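Side-chain contacts in chintase (Rhizomucor miehei, PDB 5YUQ), which catalyses the hydrolysis of chitin, cutting the beta-1,4 links between N-acetylglucosamine units, probably within a tunnel-like active site: residues K269-D272 with V278-Y281; K262-D267 with W287-Q292; G192-L197 with Y235-K240; G65-S70 with N113-N118. All blocks are in the same frame, centred on the assembly; numbering follows the deposited sequence.

Interaction 1: residues K269-D272 with V278-Y281; sequences KAAD and VATY
Lys269 starts with an unusual first torsion, chi1 -119°, near an eclipsed position, and then runs fully extended; Tyr281 has its CG anti to its own carbonyl carbon. Together these settings lay the lysine chain across the tyrosine ring. The methylene CG of Lys269 stands over the middle of that ring, 3.7 Å from the centroid of Tyr281 and only 10° off the ring normal, a clean CH-pi contact. Farther along, Lys269 CE comes within 3.7 Å of Tyr281 CE2, and the ammonium end continues past the ring. Lysine suits this exposed place because its chain offers four methylenes to an aromatic face while its charge can stay in water. The backbones behind these side chains form one antiparallel bridge, the hydrogen-bonded pair Ala270 and Thr280. It ties together two arms of the long excursion between strands 228-240 and 284-286, where many family 18 chitinases carry an insertion on the TIM barrel. Ala270 N gives a hydrogen bond of 3.0 Å to Thr280 O, and Thr280 N returns one of 3.0 Å to Ala270 O. The same carbonyls each receive a CA-H...O contact, from Lys269 CA to Thr280 O at 3.4 Å and from Ala279 CA to Ala270 O. Beyond the bridge the arms remain close because alanine is small: the methyls of Ala271 and Ala279 lie 4.3 Å apart, CB to CB. Where the backbones have separated further, a water takes the N-H of Asp272 and donates to Val278 O at 2.8 Å.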
loop_
_atom_site.group_PDB
_atom_site.type_symbol
_atom_site.label_atom_id
_atom_site.label_comp_id
_atom_site.label_asym_id
_atom_site.label_seq_id
_atom_site.Cartn_x
_atom_site.Cartn_y
_atom_site.Cartn_z
ATOM N N LYS A 269 2.077 16.541 10.288
ATOM C CA LYS A 269 2.753 15.827 11.356
ATOM C C LYS A 269 1.736 14.967 12.084
ATOM O O LYS A 269 0.617 15.407 12.348
ATOM C CB LYS A 269 3.414 16.806 12.327
ATOM C CG LYS A 269 4.910 16.636 12.412
ATOM C CD LYS A 269 5.536 17.633 13.371
ATOM C CE LYS A 269 7.037 17.418 13.441
ATOM N NZ LYS A 269 7.691 18.300 14.444
ATOM N N ALA A 270 2.113 13.727 12.376
ATOM C CA ALA A 270 1.204 12.811 13.048
ATOM C C ALA A 270 1.968 11.778 13.864
ATOM O O ALA A 270 3.021 11.289 13.440
ATOM C CB ALA A 270 0.308 12.120 12.034
ATOM N N ALA A 271 1.428 11.443 15.035
ATOM C CA ALA A 271 2.041 10.436 15.888
ATOM C C ALA A 271 1.289 9.118 15.802
ATOM O O ALA A 271 0.057 9.089 15.701
ATOM C CB ALA A 271 2.114 10.919 17.332
ATOM N N ASP A 272 2.045 8.028 15.831
ATOM C CA ASP A 272 1.468 6.697 15.886
ATOM C C ASP A 272 0.664 6.517 17.174
ATOM O O ASP A 272 0.922 7.197 18.170
ATOM C CB ASP A 272 2.582 5.648 15.786
ATOM C CG ASP A 272 3.097 5.476 14.376
ATOM O OD1 ASP A 272 2.435 5.952 13.435
ATOM O OD2 ASP A 272 4.153 4.841 14.197
ATOM N N VAL A 278 5.999 10.307 19.282
ATOM C CA VAL A 278 6.265 11.660 18.791
ATOM C C VAL A 278 5.690 11.855 17.385
ATOM O O VAL A 278 5.776 10.963 16.544
ATOM C CB VAL A 278 7.783 11.976 18.804
ATOM C CG1 VAL A 278 8.558 10.903 18.070
ATOM C CG2 VAL A 278 8.060 13.341 18.198
ATOM N N ALA A 279 5.084 13.011 17.142
ATOM C CA ALA A 279 4.575 13.339 15.810
ATOM C C ALA A 279 5.710 13.494 14.791
ATOM O O ALA A 279 6.708 14.166 15.053
ATOM C CB ALA A 279 3.735 14.598 15.859
ATOM N N THR A 280 5.558 12.859 13.631
ATOM C CA THR A 280 6.576 12.915 12.583
ATOM C C THR A 280 5.948 13.218 11.232
ATOM O O THR A 280 4.744 13.041 11.046
ATOM C CB THR A 280 7.340 11.584 12.468
ATOM O OG1 THR A 280 6.418 10.527 12.191
ATOM C CG2 THR A 280 8.081 11.275 13.756
ATOM N N TYR A 281 6.770 13.689 10.298
ATOM C CA TYR A 281 6.358 13.815 8.908
ATOM C C TYR A 281 6.617 12.499 8.183
ATOM O O TYR A 281 7.436 11.697 8.625
ATOM C CB TYR A 281 7.127 14.938 8.215
ATOM C CG TYR A 281 6.805 16.317 8.730
ATOM C CD1 TYR A 281 5.550 16.873 8.536
ATOM C CD2 TYR A 281 7.766 17.075 9.384
ATOM C CE1 TYR A 281 5.255 18.139 8.991
ATOM C CE2 TYR A 281 7.478 18.351 9.842
ATOM C CZ TYR A 281 6.218 18.870 9.643
ATOM O OH TYR A 281 5.913 20.135 10.092
HETATM O O HOH W 1 4.906 8.402 15.798
#

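Interaction 2: residues K262-D267 with W287-Q292; sequences KGDSTD and WRTIAQ
One hydrogen bond is the only direct polar link across this small contact: Thr289 OG1 donates to Asp264 OD2 at 2.7 Å, reaching the oxygen from 37° above the carboxylate plane. Asp264 opens a type I beta turn that closes at Asp267 and also makes an Asx turn, so the bond fastens a turn of the region inserted after barrel strand 228-240 to the start of helix 287-292. Aspartate suits the place because its two oxygens can do separate jobs. OD1 stays within the turn, where Asp264 OD1 takes the backbone N of Thr266 at 2.9 Å from above the plane and, on its syn lone pair, the hydroxyl of Thr266. OD2 faces the helix and also accepts from Ile286 N, just before it. Four donors thus grip a buried carboxylate, which would be expected to favour its ionised form. Thr289 answers with two branches: at chi1 -51° its OG1 lies anti to the carbonyl carbon and faces the acid, while the methyl Thr289 CG2 packs 3.8 Å from Asp264 CB. The hydroxyl also serves as acceptor, for a water that donates to Thr289 OG1 at 2.7 Å and sits 3.0 Å from Ser265 OG.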
loop_
_atom_site.group_PDB
_atom_site.type_symbol
_atom_site.label_atom_id
_atom_site.label_comp_id
_atom_site.label_asym_id
_atom_site.label_seq_id
_atom_site.Cartn_x
_atom_site.Cartn_y
_atom_site.Cartn_z
ATOM N N LYS A 262 9.376 17.265 5.996
ATOM C CA LYS A 262 8.025 17.393 5.465
ATOM C C LYS A 262 8.024 17.342 3.943
ATOM O O LYS A 262 8.910 17.903 3.289
ATOM C CB LYS A 262 7.421 18.721 5.929
ATOM C CG LYS A 262 5.978 18.953 5.515
ATOM C CD LYS A 262 5.552 20.378 5.885
ATOM C CE LYS A 262 4.139 20.691 5.418
ATOM N NZ LYS A 262 3.120 19.873 6.115
ATOM N N GLY A 263 7.019 16.672 3.390
ATOM C CA GLY A 263 6.787 16.663 1.957
ATOM C C GLY A 263 5.930 17.839 1.539
ATOM O O GLY A 263 6.313 18.994 1.755
ATOM N N ASP A 264 4.769 17.566 0.949
ATOM C CA ASP A 264 3.901 18.660 0.519
ATOM C C ASP A 264 2.859 19.015 1.580
ATOM O O ASP A 264 2.981 18.613 2.736
ATOM C CB ASP A 264 3.245 18.357 -0.836
ATOM C CG ASP A 264 2.258 17.213 -0.771
ATOM O OD1 ASP A 264 1.921 16.740 0.339
ATOM O OD2 ASP A 264 1.803 16.780 -1.849
ATOM N N SER A 265 1.833 19.763 1.176
ATOM C CA SER A 265 0.807 20.223 2.108
ATOM C C SER A 265 -0.020 19.090 2.708
ATOM O O SER A 265 -0.649 19.265 3.749
ATOM C CB SER A 265 -0.116 21.235 1.425
ATOM O OG SER A 265 -0.857 20.628 0.386
ATOM N N THR A 266 -0.029 17.933 2.050
ATOM C CA THR A 266 -0.765 16.779 2.560
ATOM C C THR A 266 -0.004 16.094 3.684
ATOM O O THR A 266 -0.555 15.238 4.378
ATOM C CB THR A 266 -1.047 15.729 1.461
ATOM O OG1 THR A 266 0.177 15.091 1.075
ATOM C CG2 THR A 266 -1.716 16.357 0.257
ATOM N N ASP A 267 1.262 16.468 3.862
ATOM C CA ASP A 267 2.113 15.813 4.856
ATOM C C ASP A 267 2.016 16.497 6.214
ATOM O O ASP A 267 2.872 17.302 6.585
ATOM C CB ASP A 267 3.565 15.763 4.373
ATOM C CG ASP A 267 4.462 14.943 5.280
ATOM O OD1 ASP A 267 3.950 14.252 6.183
ATOM O OD2 ASP A 267 5.690 14.989 5.075
ATOM N N TRP A 287 0.871 13.268 -6.205
ATOM C CA TRP A 287 1.010 13.588 -7.615
ATOM C C TRP A 287 0.428 14.951 -7.962
ATOM O O TRP A 287 1.013 15.683 -8.766
ATOM C CB TRP A 287 0.370 12.520 -8.496
ATOM C CG TRP A 287 0.399 12.932 -9.931
ATOM C CD1 TRP A 287 -0.640 13.425 -10.667
ATOM C CD2 TRP A 287 1.537 12.914 -10.801
ATOM N NE1 TRP A 287 -0.215 13.716 -11.944
ATOM C CE2 TRP A 287 1.117 13.407 -12.052
ATOM C CE3 TRP A 287 2.871 12.524 -10.645
ATOM C CZ2 TRP A 287 1.980 13.512 -13.142
ATOM C CZ3 TRP A 287 3.729 12.632 -11.725
ATOM C CH2 TRP A 287 3.280 13.124 -12.958
ATOM N N ARG A 288 -0.706 15.304 -7.372
ATOM C CA ARG A 288 -1.345 16.593 -7.695
ATOM C C ARG A 288 -0.317 17.726 -7.510
ATOM O O ARG A 288 -0.293 18.614 -8.316
ATOM C CB ARG A 288 -2.566 16.911 -6.879
ATOM C CG ARG A 288 -3.739 15.994 -7.131
ATOM C CD ARG A 288 -4.949 16.206 -6.246
ATOM N NE ARG A 288 -5.657 17.444 -6.577
ATOM C CZ ARG A 288 -6.503 17.564 -7.580
ATOM N NH1 ARG A 288 -6.825 16.550 -8.372
ATOM N NH2 ARG A 288 -7.070 18.716 -7.779
ATOM N N THR A 289 0.458 17.664 -6.424
ATOM C CA THR A 289 1.467 18.679 -6.139
ATOM C C THR A 289 2.608 18.631 -7.146
ATOM O O THR A 289 3.061 19.668 -7.634
ATOM C CB THR A 289 2.047 18.498 -4.736
ATOM O OG1 THR A 289 0.976 18.402 -3.786
ATOM C CG2 THR A 289 2.947 19.674 -4.379
ATOM N N ILE A 290 3.079 17.425 -7.447
ATOM C CA ILE A 290 4.139 17.239 -8.431
ATOM C C ILE A 290 3.734 17.855 -9.774
ATOM O O ILE A 290 4.523 18.558 -10.415
ATOM C CB ILE A 290 4.463 15.741 -8.596
ATOM C CG1 ILE A 290 4.897 15.157 -7.242
ATOM C CG2 ILE A 290 5.554 15.527 -9.631
ATOM C CD1 ILE A 290 5.172 13.648 -7.262
ATOM N N ALA A 291 2.488 17.622 -10.172
ATOM C CA ALA A 291 1.976 18.144 -11.437
ATOM C C ALA A 291 1.824 19.658 -11.375
ATOM O O ALA A 291 2.285 20.374 -12.271
ATOM C CB ALA A 291 0.653 17.486 -11.774
ATOM N N GLN A 292 1.192 20.147 -10.310
ATOM C CA GLN A 292 0.927 21.584 -10.179
ATOM C C GLN A 292 2.207 22.409 -10.114
ATOM O O GLN A 292 2.243 23.541 -10.607
ATOM C CB GLN A 292 0.065 21.862 -8.940
ATOM C CG GLN A 292 -1.399 21.442 -9.063
ATOM C CD GLN A 292 -2.093 21.313 -7.711
ATOM O OE1 GLN A 292 -1.464 21.453 -6.655
ATOM N NE2 GLN A 292 -3.395 21.040 -7.739
HETATM O O HOH W 2 0.489 20.612 -2.268
#

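Interaction 3: residues G192-L197 with Y235-K240; sequences GANAPL and YGRVSK
Asn194 turns its amide between Tyr235 and Arg237, two residues whose side chains stand on strand 228-240, the seventh parallel strand of the TIM barrel. Its oxygen meets the edge of the guanidinium: Arg237 NH1 donates to Asn194 OD1 at 2.8 Å, but the bond is bent to 124° and weak, with the amide and guanidinium planes 70° apart. The nitrogen side faces the tyrosine, Asn194 ND2 lying obliquely to the ring, 3.5 Å from Tyr235 CE2. With chi1 at 178°, Asn194 extends its amide away from its own N, across to the strand. A water accepts from Asn194 ND2 at 2.9 Å and lies next to the carbonyl of Tyr235. Asparagine fits because one end accepts and the other donates. Just outside the two segments, Asp182 bonds to all three side chains and positions them: its backbone N donates to Asn194 OD1, and its carboxylate takes the Tyr235 hydroxyl and forms a salt bridge with Arg237 NH2. Asp182 ends a Met-Ala-Tyr-Asp sequence of the Met-x-Tyr-Asp type familiar in family 18. Ser282 O receives Arg237 NE, while Ser325 OG holds Asn194 N. Toward the outer end of the strand a second water sits 2.9 Å from Ser239 OG and takes a weak bond of 3.4 Å from Gly192 N.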
loop_
_atom_site.group_PDB
_atom_site.type_symbol
_atom_site.label_atom_id
_atom_site.label_comp_id
_atom_site.label_asym_id
_atom_site.label_seq_id
_atom_site.Cartn_x
_atom_site.Cartn_y
_atom_site.Cartn_z
ATOM N N GLY A 192 16.709 6.034 -1.907
ATOM C CA GLY A 192 16.351 4.997 -2.852
ATOM C C GLY A 192 14.978 5.321 -3.379
ATOM O O GLY A 192 14.380 6.312 -2.982
ATOM N N ALA A 193 14.455 4.492 -4.271
ATOM C CA ALA A 193 13.142 4.786 -4.820
ATOM C C ALA A 193 12.021 4.464 -3.828
ATOM O O ALA A 193 12.134 3.549 -3.002
ATOM C CB ALA A 193 12.928 4.047 -6.144
ATOM N N ASN A 194 10.934 5.227 -3.915
ATOM C CA ASN A 194 9.751 4.955 -3.112
ATOM C C ASN A 194 9.139 3.630 -3.531
ATOM O O ASN A 194 8.751 2.801 -2.706
ATOM C CB ASN A 194 8.731 6.078 -3.330
ATOM C CG ASN A 194 7.448 5.859 -2.568
ATOM O OD1 ASN A 194 7.459 5.416 -1.419
ATOM N ND2 ASN A 194 6.326 6.179 -3.203
ATOM N N ALA A 195 9.042 3.454 -4.841
ATOM C CA ALA A 195 8.410 2.276 -5.408
ATOM C C ALA A 195 9.259 1.748 -6.548
ATOM O O ALA A 195 8.839 1.769 -7.700
ATOM C CB ALA A 195 7.026 2.624 -5.893
ATOM N N PRO A 196 10.464 1.262 -6.229
ATOM C CA PRO A 196 11.316 0.758 -7.306
ATOM C C PRO A 196 10.686 -0.450 -7.967
ATOM O O PRO A 196 10.096 -1.284 -7.273
ATOM C CB PRO A 196 12.589 0.330 -6.578
ATOM C CG PRO A 196 12.157 0.049 -5.165
ATOM C CD PRO A 196 11.031 1.006 -4.891
ATOM N N LEU A 197 10.798 -0.546 -9.285
ATOM C CA LEU A 197 10.332 -1.742 -9.972
ATOM C C LEU A 197 11.388 -2.826 -9.835
ATOM O O LEU A 197 11.068 -4.008 -9.717
ATOM C CB LEU A 197 10.045 -1.432 -11.438
ATOM C CG LEU A 197 9.537 -2.612 -12.268
ATOM C CD1 LEU A 197 8.277 -3.192 -11.661
ATOM C CD2 LEU A 197 9.279 -2.136 -13.689
ATOM N N TYR A 235 1.857 8.953 -5.294
ATOM C CA TYR A 235 2.618 9.949 -4.550
ATOM C C TYR A 235 4.086 9.573 -4.621
ATOM O O TYR A 235 4.431 8.446 -4.998
ATOM C CB TYR A 235 2.185 9.957 -3.077
ATOM C CG TYR A 235 2.488 8.650 -2.356
ATOM C CD1 TYR A 235 1.627 7.562 -2.453
ATOM C CD2 TYR A 235 3.633 8.508 -1.590
ATOM C CE1 TYR A 235 1.902 6.376 -1.818
ATOM C CE2 TYR A 235 3.922 7.316 -0.945
ATOM C CZ TYR A 235 3.048 6.257 -1.061
ATOM O OH TYR A 235 3.296 5.053 -0.434
ATOM N N GLY A 236 4.940 10.515 -4.239
ATOM C CA GLY A 236 6.350 10.248 -4.070
ATOM C C GLY A 236 6.762 10.619 -2.659
ATOM O O GLY A 236 5.919 10.987 -1.837
ATOM N N ARG A 237 8.052 10.518 -2.372
ATOM C CA ARG A 237 8.554 10.881 -1.046
ATOM C C ARG A 237 9.811 11.713 -1.167
ATOM O O ARG A 237 10.658 11.443 -2.021
ATOM C CB ARG A 237 8.844 9.632 -0.213
ATOM C CG ARG A 237 9.633 9.911 1.065
ATOM C CD ARG A 237 9.567 8.748 2.059
ATOM N NE ARG A 237 8.188 8.499 2.469
ATOM C CZ ARG A 237 7.411 7.575 1.927
ATOM N NH1 ARG A 237 7.887 6.782 0.972
ATOM N NH2 ARG A 237 6.165 7.431 2.347
ATOM N N VAL A 238 9.926 12.738 -0.326
ATOM C CA VAL A 238 11.163 13.494 -0.254
ATOM C C VAL A 238 12.078 12.976 0.851
ATOM O O VAL A 238 11.618 12.534 1.906
ATOM C CB VAL A 238 10.925 15.017 -0.075
ATOM C CG1 VAL A 238 10.283 15.601 -1.325
ATOM C CG2 VAL A 238 10.084 15.299 1.163
ATOM N N SER A 239 13.373 12.987 0.568
ATOM C CA SER A 239 14.402 12.746 1.567
ATOM C C SER A 239 15.341 13.936 1.528
ATOM O O SER A 239 15.403 14.665 0.537
ATOM C CB SER A 239 15.185 11.478 1.244
ATOM O OG SER A 239 14.346 10.334 1.295
ATOM N N LYS A 240 16.084 14.135 2.605
ATOM C CA LYS A 240 17.073 15.201 2.640
ATOM C C LYS A 240 18.446 14.612 2.352
ATOM O O LYS A 240 18.938 13.785 3.121
ATOM C CB LYS A 240 17.092 15.854 4.016
ATOM C CG LYS A 240 18.044 17.046 4.086
ATOM C CD LYS A 240 18.097 17.636 5.476
ATOM C CE LYS A 240 18.912 18.926 5.454
ATOM N NZ LYS A 240 19.018 19.522 6.810
HETATM O O HOH W 3 14.752 7.690 0.292
HETATM O O HOH W 4 6.563 7.016 -5.986
#

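Interaction 4: residues G65-S70 with N113-N118; sequences GGWTGS and NGVACN
The indole of Trp67 has Val115 on one face, where the methyl CG2 of Val115 lies 3.7 Å from the centroid of the five-membered ring, a CH-pi contact displaced toward the rim. A water rests over this same face. Around the six-membered ring Gly114 comes in obliquely, its CA 3.3 Å from Trp67 CH2; glycine suits this position through its backbone, whose positive phi of 81° would press a side chain onto the preceding carbonyl. The indole N-H, Trp67 NE1, is taken by Asp272 OD1, which helps to hold the ring's rotation. Val115 places its methyls by chi1 164°, with CG1 anti to the backbone N and CG2 turned in, where Val115 CG2 lies tightly against Trp67 O at 3.2 Å. The second flat group is the amide of Asn118, which sits beside the backbone of Ser70 and makes no direct hydrogen bond across the contact. Two waters do that work. Both donate to Trp67 O; one goes on to give to Asn118 OD1 at 2.8 Å and accepts from Ser70 N, while the other accepts from Asn118 ND2 at 3.0 Å and from Val115 N. An amide suits this place, since it can serve both waters at once. Within 65-70, Gly66 O accepts from opposite faces of its plane, Ser70 OG at 2.8 Å and Gly69 N at 3.1 Å. Gly65 and Gly66, at the end of the third barrel strand, close the Ser-x-Gly-Gly signature of family 18; 113-118 belongs to the loop after the fourth, at the end of a TIM barrel where the active site lies.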
loop_
_atom_site.group_PDB
_atom_site.type_symbol
_atom_site.label_atom_id
_atom_site.label_comp_id
_atom_site.label_asym_id
_atom_site.label_seq_id
_atom_site.Cartn_x
_atom_site.Cartn_y
_atom_site.Cartn_z
ATOM N N GLY A 65 -7.962 -2.424 8.843
ATOM C CA GLY A 65 -6.605 -2.351 9.360
ATOM C C GLY A 65 -5.953 -1.052 8.943
ATOM O O GLY A 65 -6.462 0.027 9.254
ATOM N N GLY A 66 -4.841 -1.151 8.217
ATOM C CA GLY A 66 -4.066 0.014 7.834
ATOM C C GLY A 66 -3.007 0.307 8.877
ATOM O O GLY A 66 -2.944 -0.353 9.909
ATOM N N TRP A 67 -2.155 1.261 8.613
ATOM C CA TRP A 67 -1.062 1.550 9.527
ATOM C C TRP A 67 -1.455 1.809 10.952
ATOM O O TRP A 67 -0.875 1.284 11.814
ATOM C CB TRP A 67 -0.234 2.765 9.004
ATOM C CG TRP A 67 0.947 3.056 9.759
ATOM C CD1 TRP A 67 1.107 4.067 10.627
ATOM C CD2 TRP A 67 2.188 2.369 9.689
ATOM N NE1 TRP A 67 2.328 4.005 11.163
ATOM C CE2 TRP A 67 3.050 3.028 10.570
ATOM C CE3 TRP A 67 2.652 1.268 8.992
ATOM C CZ2 TRP A 67 4.338 2.607 10.803
ATOM C CZ3 TRP A 67 3.940 0.860 9.204
ATOM C CH2 TRP A 67 4.775 1.544 10.132
ATOM N N THR A 68 -2.409 2.676 11.180
ATOM C CA THR A 68 -2.795 2.997 12.552
ATOM C C THR A 68 -3.942 2.138 13.049
ATOM O O THR A 68 -4.415 2.326 14.166
ATOM C CB THR A 68 -3.174 4.492 12.713
ATOM O OG1 THR A 68 -4.289 4.806 11.866
ATOM C CG2 THR A 68 -2.008 5.373 12.338
ATOM N N GLY A 69 -4.387 1.193 12.218
ATOM C CA GLY A 69 -5.493 0.322 12.572
ATOM C C GLY A 69 -5.092 -1.122 12.818
ATOM O O GLY A 69 -5.929 -2.018 12.757
ATOM N N SER A 70 -3.818 -1.352 13.114
ATOM C CA SER A 70 -3.316 -2.719 13.247
ATOM C C SER A 70 -2.925 -3.090 14.674
ATOM O O SER A 70 -2.344 -4.150 14.892
ATOM C CB SER A 70 -2.126 -2.937 12.304
ATOM O OG SER A 70 -2.556 -2.934 10.940
ATOM N N ASN A 113 8.008 -4.262 13.357
ATOM C CA ASN A 113 7.870 -3.132 12.459
ATOM C C ASN A 113 6.384 -2.869 12.262
ATOM O O ASN A 113 5.557 -3.545 12.865
ATOM C CB ASN A 113 8.627 -3.391 11.160
ATOM C CG ASN A 113 10.093 -3.707 11.416
ATOM O OD1 ASN A 113 10.711 -3.133 12.315
ATOM N ND2 ASN A 113 10.647 -4.639 10.650
ATOM N N GLY A 114 6.038 -1.843 11.530
ATOM C CA GLY A 114 4.660 -1.439 11.578
ATOM C C GLY A 114 4.604 -0.593 12.886
ATOM O O GLY A 114 5.609 -0.389 13.512
ATOM N N VAL A 115 3.475 -0.114 13.297
ATOM C CA VAL A 115 3.359 0.674 14.520
ATOM C C VAL A 115 4.009 -0.081 15.683
ATOM O O VAL A 115 3.741 -1.267 15.902
ATOM C CB VAL A 115 1.893 1.050 14.805
ATOM C CG1 VAL A 115 1.717 1.521 16.232
ATOM C CG2 VAL A 115 1.436 2.124 13.828
ATOM N N ALA A 116 4.893 0.603 16.403
ATOM C CA ALA A 116 5.780 -0.058 17.362
ATOM C C ALA A 116 5.059 -0.864 18.443
ATOM O O ALA A 116 5.533 -1.924 18.863
ATOM C CB ALA A 116 6.709 0.964 17.999
ATOM N N CYS A 117 3.921 -0.354 18.901
ATOM C CA CYS A 117 3.204 -0.975 20.008
ATOM C C CYS A 117 2.073 -1.902 19.551
ATOM O O CYS A 117 1.235 -2.326 20.361
ATOM C CB CYS A 117 2.675 0.092 20.971
ATOM S SG CYS A 117 1.443 1.180 20.233
ATOM N N ASN A 118 2.044 -2.222 18.257
ATOM C CA ASN A 118 1.139 -3.265 17.768
ATOM C C ASN A 118 1.268 -4.542 18.581
ATOM O O ASN A 118 2.375 -4.926 18.969
ATOM C CB ASN A 118 1.450 -3.604 16.307
ATOM C CG ASN A 118 0.848 -2.622 15.330
ATOM O OD1 ASN A 118 0.074 -1.734 15.698
ATOM N ND2 ASN A 118 1.193 -2.786 14.062
HETATM O O HOH W 5 -1.554 0.029 14.223
HETATM O O HOH W 6 1.030 -0.774 11.867
#

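Interactions 3 and 4 are the buried contacts, interaction 2 is partly buried and interaction 1 lies at the surface. Interactions 1 and 2 belong to the region between barrel strands 228-240 and 346-350, and they meet where the Tyr281 ring packs on Lys262 and Asp267. Strand 228-240 itself supplies one side of interaction 3, the loop after strand 175-178 the other. Interaction 1 also reaches interaction 4: Asp272 binds Trp67, and Cys274, between the two arms, forms a disulfide with Cys117. Chemistry follows place: backbone pairing with a lysine laid over a tyrosine at the surface, a carboxylate-hydroxyl bond where a turn meets a helix, a polar network on the barrel strand, and water-bridged aromatic packing between barrel loops.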